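Local coordinates for protein aeromonas extracellular serine protease (Aeromonas sobria, PDB 3WQB) that cleaves peptide bonds after two basic residues, one of them lysine, as a calcium-binding, furin-like serine protease that attacks host plasma proteins and is probably a virulence factor, at residues 404-409 and 537-542; 472-477 and 532-537. The protein carries 1 engineered substitution. One frame throughout, in Å; residues are numbered along the deposited sequence.

Overall arrangement
Both contacts involve the P-domain, contact 2 wholly buried and contact 1 largely so, but they use different chemistry. Contact 2 is regular sheet: segments 472-477 and 532-537, on strands 471-482 and 527-535, share four backbone hydrogen bonds and bury 441 Å² between them. Contact 1 follows where the second strand ends. Its turn, 537-542, meets 404-409 without any direct hydrogen bond, burying 338 Å², while A404 is exposed. K537 belongs to both contacts, and the two centres lie about 11 Å apart. The turn also joins back to the first strand of contact 2, since G540 N to V472 O and E541 O to V472 N, both 2.8 Å, are probable hydrogen bonds.

Contact 1: 404-409 and 537-542; sequences AGMWFS and KFYGES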
ATOM      1  N   ALA A 404      -2.317 -20.530  15.746  1.00 14.49           N
ATOM      2  CA  ALA A 404      -1.338 -21.345  15.040  1.00 14.11           C
ATOM      3  C   ALA A 404       0.082 -20.963  15.458  1.00 13.98           C
ATOM      4  O   ALA A 404       1.049 -21.469  14.899  1.00 15.33           O
ATOM      5  CB  ALA A 404      -1.511 -21.191  13.535  1.00 14.38           C
ATOM      6  N   GLY A 405       0.205 -20.057  16.424  1.00 13.19           N
ATOM      7  CA  GLY A 405       1.513 -19.713  16.972  1.00 12.94           C
ATOM      8  C   GLY A 405       2.214 -18.549  16.290  1.00 12.44           C
ATOM      9  O   GLY A 405       3.361 -18.239  16.614  1.00 14.06           O
ATOM     10  N   MET A 406       1.527 -17.910  15.348  1.00 12.11           N
ATOM     11  CA  MET A 406       2.094 -16.781  14.607  1.00 12.55           C
ATOM     12  C   MET A 406       1.880 -15.472  15.361  1.00 12.00           C
ATOM     13  O   MET A 406       0.747 -15.119  15.707  1.00 11.92           O
ATOM     14  CB  MET A 406       1.453 -16.666  13.219  1.00 13.16           C
ATOM     15  CG  MET A 406       1.726 -17.821  12.273  1.00 15.13           C
ATOM     16  SD  MET A 406       3.428 -17.944  11.693  1.00 18.42           S
ATOM     17  CE  MET A 406       3.597 -16.456  10.705  1.00 18.34           C
ATOM     18  N   TRP A 407       2.969 -14.750  15.595  1.00 10.88           N
ATOM     19  CA  TRP A 407       2.904 -13.423  16.183  1.00 10.81           C
ATOM     20  C   TRP A 407       2.534 -12.418  15.109  1.00 10.62           C
ATOM     21  O   TRP A 407       3.081 -12.442  14.002  1.00 11.32           O
ATOM     22  CB  TRP A 407       4.251 -13.034  16.783  1.00 11.46           C
ATOM     23  CG  TRP A 407       4.529 -13.690  18.099  1.00 13.37           C
ATOM     24  CD1 TRP A 407       5.292 -14.798  18.321  1.00 15.57           C
ATOM     25  CD2 TRP A 407       4.055 -13.262  19.379  1.00 14.23           C
ATOM     26  NE1 TRP A 407       5.321 -15.092  19.662  1.00 17.03           N
ATOM     27  CE2 TRP A 407       4.575 -14.163  20.338  1.00 15.79           C
ATOM     28  CE3 TRP A 407       3.244 -12.203  19.810  1.00 15.05           C
ATOM     29  CZ2 TRP A 407       4.299 -14.042  21.707  1.00 16.58           C
ATOM     30  CZ3 TRP A 407       2.980 -12.078  21.169  1.00 14.97           C
ATOM     31  CH2 TRP A 407       3.512 -12.991  22.101  1.00 15.89           C
ATOM     32  N   PHE A 408       1.644 -11.494  15.455  1.00  9.85           N
ATOM     33  CA  PHE A 408       1.191 -10.492  14.492  1.00  9.41           C
ATOM     34  C   PHE A 408       0.809  -9.210  15.211  1.00  9.84           C
ATOM     35  O   PHE A 408       0.261  -9.253  16.313  1.00 11.01           O
ATOM     36  CB  PHE A 408      -0.023 -11.015  13.703  1.00  9.90           C
ATOM     37  CG  PHE A 408      -0.507 -10.056  12.647  1.00  9.92           C
ATOM     38  CD1 PHE A 408       0.113 -10.022  11.401  1.00  9.83           C
ATOM     39  CD2 PHE A 408      -1.562  -9.177  12.897  1.00 10.34           C
ATOM     40  CE1 PHE A 408      -0.298  -9.124  10.415  1.00 10.90           C
ATOM     41  CE2 PHE A 408      -1.990  -8.269  11.913  1.00 10.60           C
ATOM     42  CZ  PHE A 408      -1.348  -8.245  10.668  1.00 10.71           C
ATOM     43  N   SER A 409       1.094  -8.077  14.572  1.00  9.78           N
ATOM     44  CA  SER A 409       0.589  -6.791  15.044  1.00  9.49           C
ATOM     45  C   SER A 409       0.146  -5.954  13.839  1.00  9.29           C
ATOM     46  O   SER A 409       0.716  -6.079  12.755  1.00  9.71           O
ATOM     47  CB  SER A 409       1.653  -6.058  15.861  1.00 10.20           C
ATOM     48  OG  SER A 409       2.784  -5.733  15.061  1.00 11.23           O
ATOM     49  N   LYS A 537      -4.042 -11.562  10.412  1.00  9.34           N
ATOM     50  CA  LYS A 537      -3.902 -12.056  11.782  1.00  9.68           C
ATOM     51  C   LYS A 537      -4.094 -13.559  11.953  1.00  9.75           C
ATOM     52  O   LYS A 537      -3.564 -14.148  12.903  1.00  9.63           O
ATOM     53  CB  LYS A 537      -4.863 -11.286  12.691  1.00  9.87           C
ATOM     54  CG  LYS A 537      -4.973 -11.786  14.119  1.00  9.97           C
ATOM     55  CD  LYS A 537      -3.671 -11.593  14.899  1.00 10.12           C
ATOM     56  CE  LYS A 537      -3.813 -12.072  16.338  1.00 11.50           C
ATOM     57  NZ  LYS A 537      -4.758 -11.241  17.132  1.00 13.67           N
ATOM     58  N   PHE A 538      -4.850 -14.166  11.043  1.00  9.88           N
ATOM     59  CA  PHE A 538      -5.292 -15.550  11.208  1.00 10.28           C
ATOM     60  C   PHE A 538      -4.417 -16.563  10.471  1.00 10.31           C
ATOM     61  O   PHE A 538      -4.757 -17.736  10.368  1.00 10.62           O
ATOM     62  CB  PHE A 538      -6.759 -15.675  10.791  1.00 10.38           C
ATOM     63  CG  PHE A 538      -7.641 -14.651  11.428  1.00  9.99           C
ATOM     64  CD1 PHE A 538      -8.008 -14.765  12.759  1.00 10.98           C
ATOM     65  CD2 PHE A 538      -8.107 -13.558  10.695  1.00 10.28           C
ATOM     66  CE1 PHE A 538      -8.822 -13.807  13.358  1.00 11.03           C
ATOM     67  CE2 PHE A 538      -8.925 -12.590  11.288  1.00 11.60           C
ATOM     68  CZ  PHE A 538      -9.283 -12.725  12.619  1.00 11.44           C
ATOM     69  N   TYR A 539      -3.273 -16.102   9.973  1.00  9.66           N
ATOM     70  CA  TYR A 539      -2.379 -16.935   9.184  1.00 10.39           C
ATOM     71  C   TYR A 539      -2.038 -18.235   9.897  1.00 10.79           C
ATOM     72  O   TYR A 539      -1.482 -18.232  11.000  1.00 11.47           O
ATOM     73  CB  TYR A 539      -1.101 -16.148   8.886  1.00 10.59           C
ATOM     74  CG  TYR A 539      -0.221 -16.762   7.827  1.00 10.48           C
ATOM     75  CD1 TYR A 539      -0.326 -16.358   6.499  1.00 11.74           C
ATOM     76  CD2 TYR A 539       0.715 -17.755   8.148  1.00 12.36           C
ATOM     77  CE1 TYR A 539       0.482 -16.919   5.518  1.00 12.10           C
ATOM     78  CE2 TYR A 539       1.531 -18.323   7.164  1.00 12.24           C
ATOM     79  CZ  TYR A 539       1.411 -17.893   5.856  1.00 11.51           C
ATOM     80  OH  TYR A 539       2.204 -18.440   4.876  1.00 13.86           O
ATOM     81  N   GLY A 540      -2.355 -19.351   9.239  1.00 11.17           N
ATOM     82  CA  GLY A 540      -2.027 -20.667   9.764  1.00 11.46           C
ATOM     83  C   GLY A 540      -3.151 -21.358  10.519  1.00 11.96           C
ATOM     84  O   GLY A 540      -3.079 -22.556  10.764  1.00 12.88           O
ATOM     85  N   GLU A 541      -4.168 -20.602  10.926  1.00 11.48           N
ATOM     86  CA  GLU A 541      -5.308 -21.168  11.663  1.00 11.80           C
ATOM     87  C   GLU A 541      -6.213 -22.009  10.762  1.00 12.08           C
ATOM     88  O   GLU A 541      -6.206 -21.856   9.543  1.00 12.01           O
ATOM     89  CB  GLU A 541      -6.144 -20.046  12.297  1.00 11.63           C
ATOM     90  CG  GLU A 541      -5.443 -19.322  13.435  1.00 12.66           C
ATOM     91  CD  GLU A 541      -6.352 -18.430  14.254  1.00 12.41           C
ATOM     92  OE1 GLU A 541      -7.577 -18.366  13.996  1.00 12.46           O
ATOM     93  OE2 GLU A 541      -5.823 -17.772  15.171  1.00 13.07           O
ATOM     94  N   SER A 542      -7.011 -22.883  11.376  1.00 13.10           N
ATOM     95  CA  SER A 542      -8.054 -23.602  10.666  1.00 13.95           C
ATOM     96  C   SER A 542      -9.243 -22.672  10.429  1.00 13.29           C
ATOM     97  O   SER A 542      -9.667 -21.945  11.335  1.00 13.92           O
ATOM     98  CB  SER A 542      -8.498 -24.829  11.455  1.00 14.67           C
ATOM     99  OG  SER A 542      -9.645 -25.417  10.854  1.00 17.65           O
TER
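The ammonium of K537, whose aliphatic chain lies against F408, is gripped twice: NZ forms a salt bridge with E400 OE1 and a hydrogen bond to R500 O. Nearer the backbone the contact is apolar. K537 CA stands over one face of the F408 ring, 4.2 Å from the centroid and 22° off the normal, which meets the geometry of a CH-pi contact. The K537 chain leaves with CG anti to the backbone N and then bends at chi2 (66°), bringing CD to 3.8 Å from F408 CD2. M406 packs against Y539 in two places. Its CG lies 3.5 Å from Y539 O, and the bends at chi2 and chi3 carry M406 CE to the tyrosine ring, 4.1 Å from Y539 CD2, at an oblique approach. At the far end A404 CB rests on the peptide of G540, 3.4 Å from G540 C. G540 occupies the third position of a type II turn, with positive phi (97°), and the turn is closed by E541 N donating to F538 O at 3.0 Å. No hydrogen bond spans the two segments directly, yet N402 ties them: its ND2 donates to K537 O and Y539 O, while its OD1 accepts from A404 N and M406 N. The contact thus sets the turn after strand 527-535 of the P-domain against strand 407-408, which pairs with 400-401. M406 and Y539 both press on helix 358-368 of the subtilisin domain, where D363 OD1 bonds Y539 OH, and F538 packs on strand 471-482.

Contact 2: 472-477 and 532-537; sequences VEAVQV and RMLSNK
V475 with S535 and V477 with M533 are hydrogen-bonded pairs of an antiparallel sheet, part of the beta-sandwich of the P-domain; Q476 and L534 form the non-hydrogen-bonded pair between them. The short strand axes run 4.7 Å apart at 161°. The hydrogen bonds are shortest at the V477 end: M533 N donates to V477 O at 2.8 Å and V477 N to M533 O at 2.9 Å, while R532 CA adds a CA-H...O contact to V477 O. Toward A474 the bond from V475 N to S535 O is longer, 3.2 Å, though nearly straight at 171°. Beyond it direct pairing stops. The chain turns a corner at E473, which with A474 faces L593 in a classic beta bulge, and two waters fill in. One donates to E473 O and S535 O, the other to E473 O and N536 OD1, whose amide has a further partner in I277; S535 OG accepts from K537 N in an ST turn and bonds S501 OG. V475 and V477, on the side shared with M533 and S535, pack on L493 of strand 489-494, in the opposing sheet. On the other side the L534 side chain, its CG anti to the backbone N, lies over the neighbouring strand, CG 3.5 Å from V475 O and CD1 4.0 Å from both A474 CB and Q476 CG. Further along, polar ends turn to the subtilisin domain: S251 O accepts from Q476 NE2, R532 NH1 forms a salt bridge with D197 OD2, NH2 a hydrogen bond to P248 O and NE one with S251 OG. Q476 and R532 run side by side, amide and guanidinium planes 12° apart, with Q476 NE2 over one guanidinium face and 4.0 Å from R532 CD.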
ATOM      1  N   VAL A 472      -5.875 -21.117   6.885  1.00 11.27           N
ATOM      2  CA  VAL A 472      -6.032 -19.727   6.484  1.00 11.50           C
ATOM      3  C   VAL A 472      -4.694 -19.096   6.116  1.00 11.47           C
ATOM      4  O   VAL A 472      -3.674 -19.322   6.779  1.00 11.89           O
ATOM      5  CB  VAL A 472      -6.675 -18.887   7.617  1.00 11.34           C
ATOM      6  CG1 VAL A 472      -6.775 -17.418   7.215  1.00 13.07           C
ATOM      7  CG2 VAL A 472      -8.048 -19.421   7.993  1.00 12.50           C
ATOM      8  N   GLU A 473      -4.702 -18.310   5.048  1.00 11.37           N
ATOM      9  CA  GLU A 473      -3.616 -17.366   4.803  1.00 12.20           C
ATOM     10  C   GLU A 473      -4.127 -15.965   5.110  1.00 11.84           C
ATOM     11  O   GLU A 473      -3.591 -15.284   5.992  1.00 12.75           O
ATOM     12  CB  GLU A 473      -3.072 -17.495   3.378  1.00 12.72           C
ATOM     13  CG  GLU A 473      -2.337 -18.820   3.155  1.00 13.63           C
ATOM     14  CD  GLU A 473      -2.204 -19.215   1.696  1.00 14.70           C
ATOM     15  OE1 GLU A 473      -1.887 -18.353   0.846  1.00 15.11           O
ATOM     16  OE2 GLU A 473      -2.397 -20.410   1.404  1.00 15.78           O
ATOM     17  N   ALA A 474      -5.179 -15.535   4.411  1.00 10.90           N
ATOM     18  CA  ALA A 474      -5.755 -14.223   4.663  1.00 10.80           C
ATOM     19  C   ALA A 474      -7.261 -14.327   4.614  1.00 10.77           C
ATOM     20  O   ALA A 474      -7.813 -15.285   4.050  1.00 11.06           O
ATOM     21  CB  ALA A 474      -5.251 -13.203   3.639  1.00 11.52           C
ATOM     22  N   VAL A 475      -7.921 -13.358   5.237  1.00 10.29           N
ATOM     23  CA  VAL A 475      -9.367 -13.217   5.104  1.00 11.12           C
ATOM     24  C   VAL A 475      -9.718 -11.831   4.585  1.00 10.97           C
ATOM     25  O   VAL A 475      -9.121 -10.824   5.004  1.00 10.83           O
ATOM     26  CB  VAL A 475     -10.152 -13.517   6.427  1.00 12.06           C
ATOM     27  CG1 VAL A 475      -9.950 -14.957   6.862  1.00 13.35           C
ATOM     28  CG2 VAL A 475      -9.759 -12.579   7.541  1.00 13.52           C
ATOM     29  N   GLN A 476     -10.686 -11.789   3.677  1.00 11.06           N
ATOM     30  CA  GLN A 476     -11.270 -10.547   3.211  1.00 11.19           C
ATOM     31  C   GLN A 476     -12.692 -10.457   3.711  1.00 11.60           C
ATOM     32  O   GLN A 476     -13.405 -11.468   3.793  1.00 12.01           O
ATOM     33  CB  GLN A 476     -11.273 -10.472   1.689  1.00 11.63           C
ATOM     34  CG  GLN A 476      -9.889 -10.409   1.067  1.00 11.14           C
ATOM     35  CD  GLN A 476      -9.932 -10.605  -0.426  1.00 12.55           C
ATOM     36  OE1 GLN A 476     -10.579 -11.533  -0.913  1.00 13.14           O
ATOM     37  NE2 GLN A 476      -9.228  -9.750  -1.165  1.00 12.68           N
ATOM     38  N   VAL A 477     -13.088  -9.238   4.048  1.00 12.02           N
ATOM     39  CA  VAL A 477     -14.443  -8.938   4.485  1.00 13.21           C
ATOM     40  C   VAL A 477     -14.940  -7.731   3.698  1.00 13.12           C
ATOM     41  O   VAL A 477     -14.191  -6.769   3.481  1.00 14.85           O
ATOM     42  CB  VAL A 477     -14.477  -8.652   6.017  1.00 13.99           C
ATOM     43  CG1 VAL A 477     -15.752  -7.982   6.460  1.00 16.05           C
ATOM     44  CG2 VAL A 477     -14.284  -9.929   6.807  1.00 14.03           C
ATOM     45  N   ARG A 532     -14.168  -2.997   1.516  1.00 11.67           N
ATOM     46  CA  ARG A 532     -13.359  -4.197   1.696  1.00 11.71           C
ATOM     47  C   ARG A 532     -12.225  -3.972   2.690  1.00 11.39           C
ATOM     48  O   ARG A 532     -11.594  -2.897   2.714  1.00 11.56           O
ATOM     49  CB  ARG A 532     -12.811  -4.707   0.359  1.00 11.74           C
ATOM     50  CG  ARG A 532     -12.254  -6.125   0.431  1.00 11.76           C
ATOM     51  CD  ARG A 532     -11.785  -6.625  -0.912  1.00 11.96           C
ATOM     52  NE  ARG A 532     -10.772  -5.728  -1.460  1.00 11.81           N
ATOM     53  CZ  ARG A 532     -10.358  -5.732  -2.720  1.00 12.77           C
ATOM     54  NH1 ARG A 532     -10.874  -6.592  -3.588  1.00 15.23           N
ATOM     55  NH2 ARG A 532      -9.432  -4.862  -3.111  1.00 14.32           N
ATOM     56  N   MET A 533     -11.994  -4.989   3.524  1.00 10.51           N
ATOM     57  CA  MET A 533     -10.880  -4.994   4.464  1.00 10.92           C
ATOM     58  C   MET A 533     -10.232  -6.373   4.443  1.00 10.24           C
ATOM     59  O   MET A 533     -10.892  -7.374   4.134  1.00 10.95           O
ATOM     60  CB  MET A 533     -11.361  -4.659   5.875  1.00 11.75           C
ATOM     61  CG  MET A 533     -11.916  -3.253   6.012  1.00 14.47           C
ATOM     62  SD  MET A 533     -13.127  -3.064   7.341  1.00 16.47           S
ATOM     63  CE  MET A 533     -14.550  -3.829   6.590  1.00 20.50           C
ATOM     64  N   LEU A 534      -8.939  -6.429   4.749  1.00  9.24           N
ATOM     65  CA  LEU A 534      -8.228  -7.701   4.821  1.00  9.39           C
ATOM     66  C   LEU A 534      -7.537  -7.832   6.175  1.00  9.07           C
ATOM     67  O   LEU A 534      -7.090  -6.836   6.749  1.00  9.04           O
ATOM     68  CB  LEU A 534      -7.223  -7.812   3.668  1.00  9.46           C
ATOM     69  CG  LEU A 534      -6.384  -9.096   3.632  1.00  9.26           C
ATOM     70  CD1 LEU A 534      -6.172  -9.565   2.215  1.00 11.32           C
ATOM     71  CD2 LEU A 534      -5.035  -8.941   4.343  1.00  9.81           C
ATOM     72  N   SER A 535      -7.467  -9.056   6.690  1.00  8.62           N
ATOM     73  CA  SER A 535      -6.639  -9.329   7.855  1.00  9.15           C
ATOM     74  C   SER A 535      -5.669 -10.469   7.608  1.00  9.22           C
ATOM     75  O   SER A 535      -6.030 -11.513   7.040  1.00  9.38           O
ATOM     76  CB  SER A 535      -7.479  -9.647   9.084  1.00  9.38           C
ATOM     77  OG  SER A 535      -6.629 -10.007  10.154  1.00 10.01           O
ATOM     78  N   ASN A 536      -4.438 -10.265   8.074  1.00  9.21           N
ATOM     79  CA  ASN A 536      -3.399 -11.284   8.075  1.00  9.29           C
ATOM     80  C   ASN A 536      -3.279 -12.015   9.414  1.00  9.40           C
ATOM     81  O   ASN A 536      -2.483 -12.956   9.549  1.00  9.70           O
ATOM     82  CB  ASN A 536      -2.058 -10.651   7.715  1.00  9.37           C
ATOM     83  CG  ASN A 536      -2.001 -10.194   6.276  1.00  8.92           C
ATOM     84  OD1 ASN A 536      -2.389 -10.941   5.372  1.00 10.33           O
ATOM     85  ND2 ASN A 536      -1.493  -8.979   6.046  1.00  9.96           N
ATOM     86  N   LYS A 537      -4.042 -11.562  10.412  1.00  9.34           N
ATOM     87  CA  LYS A 537      -3.902 -12.056  11.782  1.00  9.68           C
ATOM     88  C   LYS A 537      -4.094 -13.559  11.953  1.00  9.75           C
ATOM     89  O   LYS A 537      -3.564 -14.148  12.903  1.00  9.63           O
ATOM     90  CB  LYS A 537      -4.863 -11.286  12.691  1.00  9.87           C
ATOM     91  CG  LYS A 537      -4.973 -11.786  14.119  1.00  9.97           C
ATOM     92  CD  LYS A 537      -3.671 -11.593  14.899  1.00 10.12           C
ATOM     93  CE  LYS A 537      -3.813 -12.072  16.338  1.00 11.50           C
ATOM     94  NZ  LYS A 537      -4.758 -11.241  17.132  1.00 13.67           N
TER
HETATM   95  O   HOH W   1      -5.435 -14.043   8.155  1.00 10.59           O
HETATM   96  O   HOH W   2      -1.580 -13.472   5.144  1.00 16.15           O